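Local coordinates for uncharacterized protein (Legionella longbeachae NSW150, PDB 4JZA) that probably dephosphorylates phosphoinositides, as a lipid phosphatase with phosphatidylinositol-3-phosphatase activity thought to act on lipid metabolism in the interaction of pathogen and host, at residues T520-A525 against P578-L583; K482-L487 against D506-V511; L534-I539 against G544-S549; A349-H354 against V402-K407; L338-R343 against S552-K557. All coordinates share one frame; numbering follows the deposited sequence.

Contact 1 (T520-A525 against P578-L583)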
# COMPACT_ATOMS: atom_id res chain seq x y z
N THR A 520 13.28 39.04 9.32
CA THR A 520 13.82 37.91 10.08
C THR A 520 12.78 36.75 10.12
O THR A 520 13.13 35.58 9.98
CB THR A 520 14.18 38.37 11.50
OG1 THR A 520 13.17 39.26 11.96
CG2 THR A 520 15.52 39.12 11.51
N ILE A 521 11.51 37.12 10.30
CA ILE A 521 10.37 36.18 10.27
C ILE A 521 9.59 36.29 8.96
O ILE A 521 9.22 37.38 8.53
CB ILE A 521 9.38 36.37 11.46
CG1 ILE A 521 9.33 37.82 12.00
CG2 ILE A 521 9.72 35.40 12.59
CD1 ILE A 521 8.75 38.87 11.06
N PHE A 522 9.32 35.14 8.33
CA PHE A 522 8.67 35.12 7.02
C PHE A 522 7.86 33.84 6.81
O PHE A 522 8.33 32.77 7.13
CB PHE A 522 9.74 35.21 5.94
CG PHE A 522 9.20 35.38 4.56
CD1 PHE A 522 8.69 36.61 4.14
CD2 PHE A 522 9.22 34.31 3.66
CE1 PHE A 522 8.19 36.78 2.86
CE2 PHE A 522 8.76 34.47 2.37
CZ PHE A 522 8.23 35.71 1.97
N ASP A 523 6.66 33.93 6.27
CA ASP A 523 5.74 32.79 6.19
C ASP A 523 5.94 32.00 4.90
O ASP A 523 5.15 32.10 4.00
CB ASP A 523 4.28 33.28 6.32
CG ASP A 523 3.24 32.17 6.21
OD1 ASP A 523 3.57 30.97 6.43
OD2 ASP A 523 2.06 32.53 5.90
N TYR A 524 7.00 31.20 4.83
CA TYR A 524 7.34 30.48 3.60
C TYR A 524 6.28 29.45 3.24
O TYR A 524 6.07 29.18 2.07
CB TYR A 524 8.67 29.73 3.74
CG TYR A 524 9.89 30.57 3.67
CD1 TYR A 524 10.39 31.01 2.45
CD2 TYR A 524 10.57 30.93 4.82
CE1 TYR A 524 11.51 31.80 2.38
CE2 TYR A 524 11.68 31.72 4.75
CZ TYR A 524 12.15 32.14 3.54
OH TYR A 524 13.27 32.94 3.51
N ALA A 525 5.66 28.85 4.24
CA ALA A 525 4.60 27.89 4.01
C ALA A 525 3.46 28.59 3.29
O ALA A 525 2.95 28.11 2.29
CB ALA A 525 4.12 27.26 5.32
N PRO A 578 -8.17 37.37 -1.53
CA PRO A 578 -7.31 37.67 -0.40
C PRO A 578 -5.88 37.64 -0.90
O PRO A 578 -5.63 37.10 -1.97
CB PRO A 578 -7.57 36.50 0.54
CG PRO A 578 -7.81 35.35 -0.36
CD PRO A 578 -8.53 35.93 -1.56
N VAL A 579 -4.94 38.20 -0.14
CA VAL A 579 -3.56 38.32 -0.63
C VAL A 579 -2.55 37.90 0.39
O VAL A 579 -2.80 37.96 1.60
CB VAL A 579 -3.21 39.76 -1.12
CG1 VAL A 579 -4.08 40.13 -2.34
CG2 VAL A 579 -3.37 40.78 0.01
N PHE A 580 -1.42 37.41 -0.12
CA PHE A 580 -0.35 36.98 0.74
C PHE A 580 0.11 38.01 1.76
O PHE A 580 0.32 37.70 2.92
CB PHE A 580 0.85 36.56 -0.10
CG PHE A 580 2.02 36.06 0.72
CD1 PHE A 580 1.82 35.09 1.73
CD2 PHE A 580 3.31 36.57 0.50
CE1 PHE A 580 2.88 34.65 2.48
CE2 PHE A 580 4.37 36.12 1.24
CZ PHE A 580 4.16 35.16 2.23
N ASP A 581 0.29 39.24 1.30
CA ASP A 581 0.95 40.27 2.05
C ASP A 581 -0.07 40.99 2.93
O ASP A 581 -0.64 41.98 2.53
CB ASP A 581 1.63 41.22 1.07
CG ASP A 581 2.28 42.42 1.74
OD1 ASP A 581 2.96 42.28 2.78
OD2 ASP A 581 2.09 43.53 1.20
N GLU A 582 -0.28 40.49 4.13
CA GLU A 582 -1.37 40.95 4.96
C GLU A 582 -0.83 40.76 6.39
O GLU A 582 -0.06 39.84 6.61
CB GLU A 582 -2.61 40.09 4.62
CG GLU A 582 -3.98 40.70 4.90
CD GLU A 582 -4.34 41.84 3.96
OE1 GLU A 582 -5.54 42.14 3.80
OE2 GLU A 582 -3.46 42.48 3.37
N LEU A 583 -1.12 41.66 7.33
CA LEU A 583 -0.63 41.42 8.69
C LEU A 583 -1.66 40.50 9.34
O LEU A 583 -2.82 40.58 8.99
CB LEU A 583 -0.42 42.70 9.50
CG LEU A 583 0.28 43.90 8.84
CD1 LEU A 583 0.70 44.87 9.95
CD2 LEU A 583 1.45 43.52 7.92

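Contact 2 (K482-L487 against D506-V511)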
# COMPACT_ATOMS: atom_id res chain seq x y z
N LYS A 482 12.38 29.04 -13.07
CA LYS A 482 12.17 29.02 -14.50
C LYS A 482 10.75 28.73 -14.93
O LYS A 482 10.22 29.38 -15.83
CB LYS A 482 13.09 27.99 -15.13
CG LYS A 482 14.21 28.58 -15.96
CD LYS A 482 15.27 27.55 -16.32
CE LYS A 482 14.65 26.23 -16.76
NZ LYS A 482 14.69 26.04 -18.23
N ASP A 483 10.11 27.76 -14.28
CA ASP A 483 8.77 27.37 -14.64
C ASP A 483 7.73 28.39 -14.28
O ASP A 483 6.65 28.42 -14.89
CB ASP A 483 8.40 26.07 -13.99
CG ASP A 483 9.21 24.91 -14.51
OD1 ASP A 483 9.15 24.59 -15.73
OD2 ASP A 483 9.90 24.32 -13.68
N SER A 484 8.02 29.19 -13.26
CA SER A 484 7.21 30.37 -12.96
C SER A 484 7.31 31.42 -14.08
O SER A 484 6.28 31.95 -14.53
CB SER A 484 7.63 30.95 -11.62
OG SER A 484 7.33 30.04 -10.59
N GLN A 485 8.52 31.69 -14.55
CA GLN A 485 8.66 32.58 -15.70
C GLN A 485 7.86 32.08 -16.90
O GLN A 485 7.13 32.87 -17.48
CB GLN A 485 10.12 32.83 -16.11
CG GLN A 485 11.07 33.30 -15.00
CD GLN A 485 10.51 34.41 -14.12
OE1 GLN A 485 9.71 35.23 -14.57
NE2 GLN A 485 10.96 34.47 -12.87
N SER A 486 7.96 30.80 -17.27
CA SER A 486 7.23 30.37 -18.46
C SER A 486 5.76 30.55 -18.19
O SER A 486 5.02 30.90 -19.12
CB SER A 486 7.40 28.90 -18.87
OG SER A 486 8.55 28.31 -18.34
N LEU A 487 5.33 30.30 -16.95
CA LEU A 487 3.92 30.46 -16.66
C LEU A 487 3.51 31.95 -16.80
O LEU A 487 2.52 32.23 -17.49
CB LEU A 487 3.53 29.89 -15.31
CG LEU A 487 2.05 29.50 -15.17
CD1 LEU A 487 1.71 29.05 -13.78
CD2 LEU A 487 1.10 30.64 -15.47
N ASP A 506 -0.46 39.98 -11.39
CA ASP A 506 0.27 40.94 -10.56
C ASP A 506 0.60 40.30 -9.22
O ASP A 506 1.75 40.31 -8.77
CB ASP A 506 -0.54 42.24 -10.33
CG ASP A 506 -0.76 43.05 -11.62
OD1 ASP A 506 0.12 43.00 -12.51
OD2 ASP A 506 -1.82 43.71 -11.76
N GLN A 507 -0.42 39.74 -8.59
CA GLN A 507 -0.28 39.04 -7.33
C GLN A 507 0.75 37.91 -7.38
O GLN A 507 1.60 37.82 -6.51
CB GLN A 507 -1.64 38.49 -6.88
CG GLN A 507 -2.40 39.47 -6.04
CD GLN A 507 -1.51 40.03 -4.92
OE1 GLN A 507 -1.48 41.22 -4.69
NE2 GLN A 507 -0.76 39.16 -4.24
N TYR A 508 0.69 37.07 -8.40
CA TYR A 508 1.63 35.95 -8.54
C TYR A 508 3.06 36.45 -8.67
O TYR A 508 3.97 35.86 -8.09
CB TYR A 508 1.26 35.11 -9.76
CG TYR A 508 2.11 33.86 -9.99
CD1 TYR A 508 2.02 32.77 -9.15
CD2 TYR A 508 2.97 33.77 -11.07
CE1 TYR A 508 2.78 31.64 -9.35
CE2 TYR A 508 3.72 32.64 -11.29
CZ TYR A 508 3.62 31.56 -10.44
OH TYR A 508 4.35 30.42 -10.65
N GLN A 509 3.28 37.50 -9.47
CA GLN A 509 4.60 38.11 -9.59
C GLN A 509 5.07 38.56 -8.21
O GLN A 509 6.22 38.34 -7.83
CB GLN A 509 4.49 39.31 -10.49
CG GLN A 509 5.78 40.07 -10.73
CD GLN A 509 6.39 39.68 -12.05
OE1 GLN A 509 5.83 40.00 -13.13
NE2 GLN A 509 7.53 38.97 -11.99
N SER A 510 4.17 39.21 -7.48
CA SER A 510 4.50 39.79 -6.17
C SER A 510 4.87 38.76 -5.09
O SER A 510 5.82 38.90 -4.35
CB SER A 510 3.31 40.60 -5.68
OG SER A 510 3.55 41.11 -4.38
N VAL A 511 4.08 37.71 -5.00
CA VAL A 511 4.35 36.64 -4.07
C VAL A 511 5.67 35.93 -4.44
O VAL A 511 6.51 35.69 -3.60
CB VAL A 511 3.14 35.68 -4.04
CG1 VAL A 511 3.46 34.50 -3.18
CG2 VAL A 511 1.92 36.41 -3.48

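Contact 3 (L534-I539 against G544-S549)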
# COMPACT_ATOMS: atom_id res chain seq x y z
N LEU A 534 -2.45 30.44 -6.83
CA LEU A 534 -2.54 31.46 -7.91
C LEU A 534 -2.35 30.81 -9.28
O LEU A 534 -3.15 31.03 -10.16
CB LEU A 534 -1.56 32.64 -7.67
CG LEU A 534 -1.98 33.54 -6.50
CD1 LEU A 534 -0.84 34.45 -6.12
CD2 LEU A 534 -3.23 34.36 -6.76
N GLU A 535 -1.35 29.94 -9.42
CA GLU A 535 -1.19 29.15 -10.61
C GLU A 535 -2.49 28.47 -11.00
O GLU A 535 -2.83 28.47 -12.18
CB GLU A 535 -0.13 28.09 -10.42
CG GLU A 535 1.25 28.67 -10.28
CD GLU A 535 2.33 27.64 -9.94
OE1 GLU A 535 2.07 26.40 -9.86
OE2 GLU A 535 3.47 28.12 -9.75
N GLN A 536 -3.22 27.91 -10.04
CA GLN A 536 -4.46 27.19 -10.37
C GLN A 536 -5.50 28.19 -10.75
O GLN A 536 -6.31 27.92 -11.62
CB GLN A 536 -5.01 26.37 -9.22
CG GLN A 536 -4.13 25.23 -8.79
CD GLN A 536 -4.24 24.04 -9.65
OE1 GLN A 536 -5.10 23.99 -10.54
NE2 GLN A 536 -3.37 23.05 -9.42
N LEU A 537 -5.52 29.32 -10.07
CA LEU A 537 -6.54 30.32 -10.35
C LEU A 537 -6.29 30.94 -11.72
O LEU A 537 -7.22 31.21 -12.47
CB LEU A 537 -6.58 31.37 -9.26
CG LEU A 537 -7.23 30.91 -7.94
CD1 LEU A 537 -6.97 31.97 -6.89
CD2 LEU A 537 -8.74 30.59 -7.98
N ILE A 538 -5.03 31.12 -12.08
CA ILE A 538 -4.68 31.59 -13.39
C ILE A 538 -5.19 30.64 -14.46
O ILE A 538 -5.93 31.06 -15.35
CB ILE A 538 -3.16 31.82 -13.51
CG1 ILE A 538 -2.79 33.07 -12.70
CG2 ILE A 538 -2.73 32.05 -14.95
CD1 ILE A 538 -1.32 33.11 -12.28
N ILE A 539 -4.82 29.37 -14.38
CA ILE A 539 -5.30 28.38 -15.32
C ILE A 539 -6.82 28.36 -15.37
O ILE A 539 -7.41 28.34 -16.45
CB ILE A 539 -4.76 26.97 -14.99
CG1 ILE A 539 -3.23 26.93 -15.16
CG2 ILE A 539 -5.34 25.90 -15.91
CD1 ILE A 539 -2.70 27.35 -16.52
N GLY A 544 -8.11 26.86 -18.81
CA GLY A 544 -7.26 25.69 -19.10
C GLY A 544 -7.62 24.51 -18.20
O GLY A 544 -8.56 24.56 -17.37
N HIS A 545 -6.86 23.43 -18.38
CA HIS A 545 -7.06 22.20 -17.63
C HIS A 545 -6.22 22.21 -16.35
O HIS A 545 -5.00 22.34 -16.40
CB HIS A 545 -6.64 21.03 -18.50
CG HIS A 545 -6.79 19.70 -17.83
ND1 HIS A 545 -7.97 19.23 -17.34
CD2 HIS A 545 -5.90 18.73 -17.58
CE1 HIS A 545 -7.81 18.02 -16.82
NE2 HIS A 545 -6.56 17.69 -16.98
N SER A 546 -6.90 22.07 -15.22
CA SER A 546 -6.28 22.09 -13.88
C SER A 546 -5.97 20.70 -13.36
O SER A 546 -6.86 19.94 -13.09
CB SER A 546 -7.21 22.81 -12.90
OG SER A 546 -6.80 22.55 -11.59
N TYR A 547 -4.70 20.35 -13.30
CA TYR A 547 -4.27 19.07 -12.74
C TYR A 547 -3.09 19.29 -11.81
O TYR A 547 -2.20 20.14 -12.06
CB TYR A 547 -3.88 18.03 -13.83
CG TYR A 547 -3.22 16.79 -13.23
CD1 TYR A 547 -3.99 15.80 -12.56
CD2 TYR A 547 -1.86 16.65 -13.24
CE1 TYR A 547 -3.39 14.68 -11.97
CE2 TYR A 547 -1.25 15.56 -12.65
CZ TYR A 547 -2.02 14.57 -12.00
OH TYR A 547 -1.38 13.51 -11.38
N GLY A 548 -3.05 18.48 -10.76
CA GLY A 548 -1.88 18.45 -9.88
C GLY A 548 -1.83 17.23 -8.99
O GLY A 548 -2.79 16.46 -8.93
N SER A 549 -0.67 17.03 -8.38
CA SER A 549 -0.49 15.97 -7.42
C SER A 549 0.58 16.35 -6.43
O SER A 549 1.41 17.22 -6.70
CB SER A 549 -0.06 14.72 -8.12
OG SER A 549 1.24 14.89 -8.61

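Contact 4 (A349-H354 against V402-K407)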
# COMPACT_ATOMS: atom_id res chain seq x y z
N ALA A 349 -3.74 6.54 -9.57
CA ALA A 349 -4.27 6.22 -8.27
C ALA A 349 -4.85 7.44 -7.71
O ALA A 349 -4.41 8.55 -8.03
CB ALA A 349 -3.19 5.71 -7.35
N ASN A 350 -5.84 7.22 -6.85
CA ASN A 350 -6.50 8.29 -6.14
C ASN A 350 -6.93 9.37 -7.10
O ASN A 350 -6.77 10.55 -6.80
CB ASN A 350 -5.56 8.84 -5.04
CG ASN A 350 -6.30 9.67 -3.99
OD1 ASN A 350 -7.54 9.66 -3.86
ND2 ASN A 350 -5.52 10.41 -3.23
N TYR A 351 -7.49 8.95 -8.25
CA TYR A 351 -7.81 9.84 -9.35
C TYR A 351 -9.21 10.38 -9.21
O TYR A 351 -10.16 9.61 -9.10
CB TYR A 351 -7.65 9.11 -10.66
CG TYR A 351 -7.95 9.91 -11.94
CD1 TYR A 351 -7.37 11.17 -12.18
CD2 TYR A 351 -8.76 9.36 -12.95
CE1 TYR A 351 -7.59 11.86 -13.36
CE2 TYR A 351 -8.98 10.05 -14.14
CZ TYR A 351 -8.40 11.30 -14.35
OH TYR A 351 -8.68 11.99 -15.53
N ALA A 352 -9.36 11.69 -9.23
CA ALA A 352 -10.65 12.29 -8.92
C ALA A 352 -10.68 13.68 -9.44
O ALA A 352 -9.61 14.24 -9.78
CB ALA A 352 -10.89 12.32 -7.42
N ALA A 353 -11.90 14.23 -9.50
CA ALA A 353 -12.07 15.62 -9.85
C ALA A 353 -12.71 16.37 -8.71
O ALA A 353 -13.78 15.99 -8.26
CB ALA A 353 -12.93 15.73 -11.09
N HIS A 354 -12.06 17.46 -8.30
CA HIS A 354 -12.47 18.27 -7.17
C HIS A 354 -13.12 19.51 -7.70
O HIS A 354 -12.56 20.16 -8.58
CB HIS A 354 -11.27 18.69 -6.26
CG HIS A 354 -11.70 19.47 -5.06
ND1 HIS A 354 -11.60 20.85 -4.99
CD2 HIS A 354 -12.32 19.09 -3.91
CE1 HIS A 354 -12.13 21.27 -3.86
NE2 HIS A 354 -12.56 20.23 -3.18
N VAL A 402 -4.51 11.42 -17.22
CA VAL A 402 -4.69 12.54 -16.33
C VAL A 402 -4.93 13.85 -17.16
O VAL A 402 -5.51 14.85 -16.69
CB VAL A 402 -3.48 12.51 -15.32
CG1 VAL A 402 -2.75 13.81 -15.16
CG2 VAL A 402 -3.90 11.90 -13.99
N MSE A 403 -4.52 13.81 -18.43
CA MSE A 403 -4.81 14.88 -19.36
C MSE A 403 -6.08 14.60 -20.14
O MSE A 403 -6.46 15.38 -21.02
CB MSE A 403 -3.63 14.99 -20.31
CG MSE A 403 -2.36 15.38 -19.56
SE MSE A 403 -2.47 17.26 -19.01
CE MSE A 403 -1.74 17.18 -17.20
N GLU A 404 -6.80 13.53 -19.82
CA GLU A 404 -7.91 13.14 -20.68
C GLU A 404 -8.96 14.25 -20.83
O GLU A 404 -9.55 14.33 -21.86
CB GLU A 404 -8.55 11.78 -20.27
CG GLU A 404 -9.48 11.80 -19.04
CD GLU A 404 -9.89 10.40 -18.54
OE1 GLU A 404 -10.11 9.51 -19.39
OE2 GLU A 404 -10.02 10.19 -17.30
N TYR A 405 -9.18 15.12 -19.84
CA TYR A 405 -10.26 16.13 -19.92
C TYR A 405 -9.77 17.48 -20.37
O TYR A 405 -10.55 18.42 -20.54
CB TYR A 405 -11.02 16.25 -18.62
CG TYR A 405 -11.97 15.13 -18.40
CD1 TYR A 405 -13.21 15.09 -19.05
CD2 TYR A 405 -11.65 14.06 -17.54
CE1 TYR A 405 -14.11 14.03 -18.84
CE2 TYR A 405 -12.54 12.99 -17.32
CZ TYR A 405 -13.77 12.99 -17.98
OH TYR A 405 -14.62 11.96 -17.77
N SER A 406 -8.48 17.56 -20.62
CA SER A 406 -7.95 18.68 -21.35
C SER A 406 -8.34 18.55 -22.83
O SER A 406 -8.82 17.48 -23.26
CB SER A 406 -6.44 18.69 -21.24
OG SER A 406 -5.85 17.62 -21.94
N LYS A 407 -8.15 19.64 -23.58
CA LYS A 407 -8.17 19.60 -25.05
C LYS A 407 -6.75 19.98 -25.48
O LYS A 407 -6.07 20.74 -24.79
CB LYS A 407 -9.22 20.54 -25.65
CG LYS A 407 -10.65 20.40 -25.12
CD LYS A 407 -10.73 20.72 -23.62
CE LYS A 407 -12.01 21.43 -23.17
NZ LYS A 407 -13.13 20.48 -22.98
O HOH W 1 -8.26 14.72 -17.00

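Contact 5 (L338-R343 against S552-K557)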
# COMPACT_ATOMS: atom_id res chain seq x y z
N LEU A 338 -8.02 2.96 -7.69
CA LEU A 338 -6.81 2.44 -7.07
C LEU A 338 -6.45 3.32 -5.86
O LEU A 338 -6.34 4.51 -5.98
CB LEU A 338 -5.64 2.47 -8.08
CG LEU A 338 -5.51 1.21 -8.90
CD1 LEU A 338 -6.56 1.12 -9.95
CD2 LEU A 338 -4.13 1.14 -9.55
N SER A 339 -6.25 2.70 -4.72
CA SER A 339 -5.68 3.35 -3.58
C SER A 339 -4.35 4.05 -3.91
O SER A 339 -3.55 3.56 -4.69
CB SER A 339 -5.42 2.29 -2.51
OG SER A 339 -4.47 2.73 -1.53
N SER A 340 -4.11 5.17 -3.24
CA SER A 340 -2.89 5.93 -3.33
C SER A 340 -1.62 5.09 -3.09
O SER A 340 -0.53 5.43 -3.56
CB SER A 340 -2.95 7.11 -2.33
OG SER A 340 -2.62 6.70 -1.00
N ARG A 341 -1.72 4.01 -2.33
CA ARG A 341 -0.48 3.23 -2.05
C ARG A 341 -0.18 2.24 -3.15
O ARG A 341 0.85 1.58 -3.14
CB ARG A 341 -0.65 2.41 -0.80
CG ARG A 341 -0.78 3.18 0.48
CD ARG A 341 -1.27 2.20 1.56
NE ARG A 341 -2.69 1.94 1.50
CZ ARG A 341 -3.29 0.91 2.06
NH1 ARG A 341 -2.61 -0.00 2.73
NH2 ARG A 341 -4.59 0.79 1.93
N HIS A 342 -1.11 2.12 -4.08
CA HIS A 342 -1.16 1.03 -4.98
C HIS A 342 -0.57 1.49 -6.30
O HIS A 342 -1.30 1.75 -7.25
CB HIS A 342 -2.61 0.56 -5.16
CG HIS A 342 -2.71 -0.73 -5.91
ND1 HIS A 342 -3.74 -1.59 -5.78
CD2 HIS A 342 -1.89 -1.29 -6.81
CE1 HIS A 342 -3.53 -2.66 -6.53
NE2 HIS A 342 -2.43 -2.48 -7.19
N ARG A 343 0.75 1.51 -6.37
CA ARG A 343 1.41 2.05 -7.57
C ARG A 343 2.17 1.04 -8.42
O ARG A 343 3.17 1.39 -9.09
CB ARG A 343 2.30 3.21 -7.11
CG ARG A 343 1.53 4.10 -6.14
CD ARG A 343 0.42 4.82 -6.89
NE ARG A 343 1.03 5.96 -7.53
CZ ARG A 343 1.21 6.07 -8.81
NH1 ARG A 343 0.75 5.17 -9.62
NH2 ARG A 343 1.83 7.12 -9.28
N SER A 552 1.34 11.30 -3.01
CA SER A 552 0.21 10.41 -2.85
C SER A 552 -1.11 11.01 -3.34
O SER A 552 -2.08 10.29 -3.51
CB SER A 552 0.00 10.14 -1.38
OG SER A 552 -0.40 11.34 -0.73
N GLY A 553 -1.16 12.32 -3.47
CA GLY A 553 -2.36 13.00 -3.89
C GLY A 553 -3.37 13.21 -2.79
O GLY A 553 -4.46 13.70 -3.04
N LYS A 554 -3.04 12.83 -1.56
CA LYS A 554 -3.96 13.04 -0.46
C LYS A 554 -3.51 14.06 0.56
O LYS A 554 -4.26 14.39 1.47
CB LYS A 554 -4.30 11.72 0.23
CG LYS A 554 -3.17 10.72 0.26
CD LYS A 554 -3.52 9.56 1.15
CE LYS A 554 -2.28 8.88 1.69
NZ LYS A 554 -1.75 9.56 2.90
N ASP A 555 -2.29 14.55 0.45
CA ASP A 555 -1.74 15.37 1.52
C ASP A 555 -1.49 16.82 1.17
O ASP A 555 -2.30 17.67 1.47
CB ASP A 555 -0.52 14.69 2.11
CG ASP A 555 -0.85 13.34 2.70
OD1 ASP A 555 -1.81 13.26 3.48
OD2 ASP A 555 -0.17 12.35 2.37
N ARG A 556 -0.37 17.11 0.52
CA ARG A 556 -0.09 18.47 0.14
C ARG A 556 -1.15 18.95 -0.83
O ARG A 556 -1.58 20.09 -0.79
CB ARG A 556 1.30 18.59 -0.45
CG ARG A 556 2.37 18.76 0.61
CD ARG A 556 3.72 19.09 0.01
NE ARG A 556 3.77 20.46 -0.47
CZ ARG A 556 4.80 21.00 -1.09
NH1 ARG A 556 5.88 20.28 -1.31
NH2 ARG A 556 4.76 22.25 -1.49
N LYS A 557 -1.58 18.05 -1.70
CA LYS A 557 -2.61 18.33 -2.67
C LYS A 557 -3.93 18.68 -2.01
O LYS A 557 -4.65 19.55 -2.48
CB LYS A 557 -2.79 17.14 -3.59
CG LYS A 557 -3.74 17.38 -4.74
CD LYS A 557 -3.26 18.52 -5.61
CE LYS A 557 -4.30 18.87 -6.65
NZ LYS A 557 -3.95 20.13 -7.35

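Contact 1 (T520-A525 against P578-L583)
The ring of Phe580 turns an edge toward the face of Phe522 in an offset edge-to-face pair. The planes stand at 81° and the centroids are 5.9 Å apart. CZ of Phe522 lies in the plane of the Phe580 ring, 3.9 Å from Phe580 CE2. The carbonyl of Asp523 meets the same rim, with O 3.7 Å from Phe580 CZ. Phe522 also touches a second ring: its CD2 sits over the centre of one face of Tyr524. Phe580 has CG anti to the backbone N (chi1 -179°), and this carries its far edge across to the other segment. The carboxylate of Asp523 brings OD2 to 4.1 Å from Phe580 CE1. Its OD1 caps the helix by accepting from Gly526 N, as fits its N-cap position. This is a small surface contact. It joins the start of helix 524-542 to the loop between helices 556-574 and 587-602, and Phe580 also packs on Val511 of helix 501-513.

Contact 2 (K482-L487 against D506-V511)
Two helical segments face each other here, with the CA atoms of Ser484 and Gln509 8.8 Å apart at the nearest point. Most of the gap is bridged by one side chain, Tyr508. Its CG is anti to the backbone N (chi1 -177°), which sends the ring out from helix 501-513 with the hydroxyl leading. Ser484 OG donates a hydrogen bond to Tyr508 OH at 3.0 Å. The serine hydroxyl approaches the ring obliquely, and Ser484 CB is 3.5 Å from Tyr508 OH. Leu487 lies farther off, its CD1 4.3 Å from Tyr508 OH. The tyrosine oxygen has a second partner, Glu535 OE2 of helix 524-542, so this buried hydroxyl is gripped from two helices. On the other side of helix 482-492, Ser486 OG turns back to Lys482 O at 3.2 Å. That carbonyl already takes the helical bond from Ser486 N, so it accepts twice. Asp483 is tied by a salt bridge to Arg449. The Tyr508 ring also packs on Leu531 and Leu534. The contact joins helices 482-492 and 501-513, and through these residues Tyr508 also meets helix 524-542.

Contact 3 (L534-I539 against G544-S549)
This is a tight connection in the phosphatase core, from the last part of helix 524-542 to strand 545-549 of the mixed sheet. The strand leads toward a Cys-x5-Arg sequence, consistent with the phosphate-binding P-loop of cysteine phosphatases. The two short axes are 8.3 Å apart at closest and run at 155°, so the strand goes back nearly antiparallel to the helix. At the turn, Gly544 N donates to Ile539 O at 2.9 Å. Ile539 CG2 lies against the backbone of Gly544 and His545, 3.6 Å from His545 O and 3.5 Å from Gly544 C. Farther along, Ser546 OG donates to Gln536 OE1. The modelled length of this bond is doubtful at this resolution. The glutamine chain bends at chi2 (-80°), which swings its amide over to the strand. Its NE2 donates to Gln415 OE1 of strand 412-416. The two ends of the amide therefore have distinct partners: the oxygen accepts a hydrogen bond from Ser546 OG and the nitrogen donates one to Gln415 OE1. If the Ser546 bond holds despite its doubtful length, this pairing would favour one rotation of the amide and would satisfy both of its buried ends.

Contact 4 (A349-H354 against V402-K407)
Tyr351 lays its ring beside Val402, with CE1 3.7 Å from Val402 CG2, and reaches on to the type I beta turn from Met403 to Ser406. The turn lies in the loop between helix 388-402 and strand 412-416, while Tyr351 sits just before strand 352-359 of the mixed sheet. Its CG is anti to the backbone N (chi1 -180°), and the hydroxyl points into the turn. Tyr351 OH donates to Glu404 OE2 at 2.9 Å. The carboxylate oxygen lies at the ring edge and is met on its anti side; the ring and carboxylate planes are 29° apart. Glu404 OE1 is held by a salt bridge to Lys401, so both oxygens are engaged. Ser406 N closes the turn on Met403 O. Val402 also packs on Tyr547 of strand 545-549. A water lies at the edge of the Tyr405 ring, in its plane: it donates to Tyr351 OH at 3.1 Å and to Val402 O at 2.8 Å, and accepts from Tyr405 N at 3.0 Å.

Contact 5 (L338-R343 against S552-K557)
Ser340 makes the close part of this contact, with CB against Ser552 and OG against Lys554. Its CB is 3.5 Å from Ser552 O, and its OG is 3.5 Å from Lys554 CE. Chi1 of 81° places OG between the backbone N and the carbonyl carbon, which turns it to the lysine's aliphatic stem. No hydrogen bond crosses between the two segments. The fit is one of van der Waals contact, and the polar groups look to other partners. Ser340 N donates to Asn612 OD1, and Ser552 O accepts from Ser376 OG. Residues 552-556 are the end of a Cys-x5-Arg sequence whose arginine is Arg556, consistent with the P-loop of cysteine phosphatases. Segment 338-343 contributes a type I beta turn from Ser339 to His342, whose Ser340 meets this loop. Ser339 OG accepts from Arg341 N at 3.1 Å, and Ser552 OG accepts from Lys554 N at 3.1 Å, so each side contains an ST turn. The looser side lies toward Asp555, a partly exposed residue at the N-cap position of helix 556-574. There the Lys554 chain bends at chi4 (84°), and NZ forms a salt bridge with Asp555 OD2 at 3.2 Å. The carboxylate oxygen is met on its syn side, slightly out of plane. Ser552 OG adds a weak bond to the same Asp555 OD2.

The five contacts run through one region of the chain. Contacts 3 and 4 reach the same mixed sheet, with centres about 12 Å apart. Contact 5 lies about 14 Å from contact 4, centre to centre, and the two touch through Asn350 and Leu338. Contact 2 is about 13 Å from contact 3, and contact 1 is about 17 Å from contact 2. Helix 524-542 serves contacts 1 and 3. Along the chain, contacts 2, 3 and 4 are nested inside the long loop closed by contact 5, while contacts 1 and 5 cross. Contact 4 closes before contact 2 opens. The contacts thus run from surface helices through the mixed sheet to the probable P-loop.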